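Local coordinates for uncharacterized protein (Pyrococcus furiosus, PDB 4XLZ) that probably removes an acetyl group from N,N'-diacetylchitobiose, as a metal-dependent deacetylase of carbohydrate esterase family 14, at residues A[33-38]-A[61-66]. Numbering follows the deposited sequence.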
loop_
_atom_site.group_PDB
_atom_site.type_symbol
_atom_site.label_atom_id
_atom_site.label_comp_id
_atom_site.label_asym_id
_atom_site.label_seq_id
_atom_site.Cartn_x
_atom_site.Cartn_y
_atom_site.Cartn_z
ATOM N N LYS A 33 30.966 -11.848 16.463
ATOM C CA LYS A 33 30.211 -10.602 16.275
ATOM C C LYS A 33 28.746 -11.119 16.166
ATOM O O LYS A 33 28.500 -12.008 15.330
ATOM C CB LYS A 33 30.650 -9.866 15.023
ATOM C CG LYS A 33 29.791 -8.603 14.824
ATOM C CD LYS A 33 29.960 -7.798 13.518
ATOM C CE LYS A 33 31.431 -7.300 13.374
ATOM N NZ LYS A 33 31.612 -6.596 12.059
ATOM N N VAL A 34 27.866 -10.512 16.948
ATOM C CA VAL A 34 26.403 -10.868 16.826
ATOM C C VAL A 34 25.674 -9.569 16.736
ATOM O O VAL A 34 26.039 -8.506 17.229
ATOM C CB VAL A 34 25.908 -11.736 17.987
ATOM C CG1 VAL A 34 26.773 -13.028 18.040
ATOM C CG2 VAL A 34 25.982 -10.954 19.334
ATOM N N ILE A 35 24.470 -9.684 16.052
ATOM C CA ILE A 35 23.529 -8.570 16.027
ATOM C C ILE A 35 22.280 -8.982 16.801
ATOM O O ILE A 35 21.734 -10.089 16.576
ATOM C CB ILE A 35 23.139 -8.233 14.565
ATOM C CG1 ILE A 35 24.377 -7.538 13.915
ATOM C CG2 ILE A 35 22.007 -7.238 14.615
ATOM C CD1 ILE A 35 24.082 -7.108 12.497
ATOM N N CYS A 36 21.889 -8.085 17.740
ATOM C CA CYS A 36 20.647 -8.317 18.459
ATOM C C CYS A 36 19.655 -7.312 17.994
ATOM O O CYS A 36 19.846 -6.111 18.047
ATOM C CB CYS A 36 20.896 -8.076 19.974
ATOM S SG CYS A 36 22.181 -9.293 20.589
ATOM N N ILE A 37 18.556 -7.838 17.411
ATOM C CA ILE A 37 17.514 -6.999 16.792
ATOM C C ILE A 37 16.352 -6.843 17.762
ATOM O O ILE A 37 15.785 -7.887 18.288
ATOM C CB ILE A 37 17.022 -7.725 15.535
ATOM C CG1 ILE A 37 18.279 -7.826 14.579
ATOM C CG2 ILE A 37 15.998 -6.760 14.833
ATOM C CD1 ILE A 37 17.871 -8.461 13.172
ATOM N N GLU A 38 15.995 -5.630 18.061
ATOM C CA GLU A 38 14.899 -5.300 19.020
ATOM C C GLU A 38 13.862 -4.488 18.332
ATOM O O GLU A 38 14.139 -3.527 17.625
ATOM C CB GLU A 38 15.367 -4.546 20.304
ATOM C CG GLU A 38 16.270 -3.318 19.950
ATOM C CD GLU A 38 16.784 -2.602 21.206
ATOM O OE1 GLU A 38 16.528 -3.084 22.308
ATOM O OE2 GLU A 38 17.325 -1.447 21.080
ATOM N N GLU A 61 31.642 -9.009 20.028
ATOM C CA GLU A 61 31.148 -7.703 19.662
ATOM C C GLU A 61 29.614 -7.794 19.411
ATOM O O GLU A 61 29.217 -8.594 18.589
ATOM C CB GLU A 61 31.813 -7.203 18.344
ATOM C CG GLU A 61 31.439 -5.833 17.988
ATOM C CD GLU A 61 32.082 -5.294 16.715
ATOM O OE1 GLU A 61 32.960 -6.033 16.203
ATOM O OE2 GLU A 61 31.712 -4.188 16.295
ATOM N N VAL A 62 28.899 -7.162 20.327
ATOM C CA VAL A 62 27.391 -7.194 20.259
ATOM C C VAL A 62 26.986 -5.863 19.767
ATOM O O VAL A 62 27.310 -4.776 20.227
ATOM C CB VAL A 62 26.755 -7.428 21.666
ATOM C CG1 VAL A 62 25.235 -7.388 21.466
ATOM C CG2 VAL A 62 27.208 -8.753 22.285
ATOM N N ILE A 63 26.196 -5.939 18.623
ATOM C CA ILE A 63 25.638 -4.732 17.963
ATOM C C ILE A 63 24.094 -4.805 17.977
ATOM O O ILE A 63 23.591 -5.887 17.768
ATOM C CB ILE A 63 26.131 -4.739 16.460
ATOM C CG1 ILE A 63 27.704 -4.620 16.484
ATOM C CG2 ILE A 63 25.474 -3.584 15.678
ATOM C CD1 ILE A 63 28.245 -5.003 15.073
ATOM N N TYR A 64 23.475 -3.697 18.221
ATOM C CA TYR A 64 21.941 -3.700 18.203
ATOM C C TYR A 64 21.495 -3.110 16.851
ATOM O O TYR A 64 22.114 -2.198 16.282
ATOM C CB TYR A 64 21.393 -2.742 19.206
ATOM C CG TYR A 64 21.494 -3.219 20.656
ATOM C CD1 TYR A 64 22.060 -4.423 21.038
ATOM C CD2 TYR A 64 20.960 -2.341 21.575
ATOM C CE1 TYR A 64 22.069 -4.806 22.459
ATOM C CE2 TYR A 64 20.943 -2.687 22.980
ATOM C CZ TYR A 64 21.509 -3.870 23.308
ATOM O OH TYR A 64 21.563 -4.227 24.671
ATOM N N ILE A 65 20.361 -3.692 16.392
ATOM C CA ILE A 65 19.511 -2.953 15.425
ATOM C C ILE A 65 18.178 -2.694 16.134
ATOM O O ILE A 65 17.602 -3.703 16.612
ATOM C CB ILE A 65 19.232 -3.748 14.159
ATOM C CG1 ILE A 65 20.550 -3.991 13.409
ATOM C CG2 ILE A 65 18.306 -2.902 13.242
ATOM C CD1 ILE A 65 20.398 -5.003 12.185
ATOM N N CYS A 66 17.797 -1.453 16.254
ATOM C CA CYS A 66 16.501 -1.118 16.883
ATOM C C CYS A 66 15.588 -0.719 15.752
ATOM O O CYS A 66 15.801 0.235 15.030
ATOM C CB CYS A 66 16.725 0.002 17.930
ATOM S SG CYS A 66 15.208 0.189 18.927
#
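The carbonyl O of Ile-63 accepts a hydrogen bond from Cys-36 N at 2.8 Å and a softer contact from the CA-H of Ile-35, tying the parallel pair Ile-35/Ile-63. Here it belongs to a beta-alpha-beta unit of the Rossmann-like deacetylase fold, in which strand 33-38 leads through a short loop to helix 43-57 and strand 61-68 returns beside it. Five backbone hydrogen bonds alternate in direction; Ile-65 N approaches Cys-36 O 34° from the carbonyl plane, whereas the other four lie close to the C=O axis. Ile-35, Ile-37, Ile-63 and Ile-65 share one face, where Ile-35 CG2 rests on Ile-65 CD1 at 3.7 Å and the pair packs against Ile-127 of helix 118-131. At its border the Lys-33 chain runs beside Glu-61, its CD against Ile-63 CD1, while NZ forms a salt bridge with Glu-131. On the opposite face, Val-62 CG1 meets Cys-36 SG, and the Tyr-64 ring stands beside Cys-36 CB. Near the cadmium site of His-40, Asp-43 and His-151, Glu-38 OE1 accepts the N-H of Cys-44. CG of Glu-38 sits between the backbone N and the carbonyl carbon (chi1 50°), bringing the carboxylate nearer strand 61-66, with Glu-38 OE2 3.5 Å from Cys-66 CB.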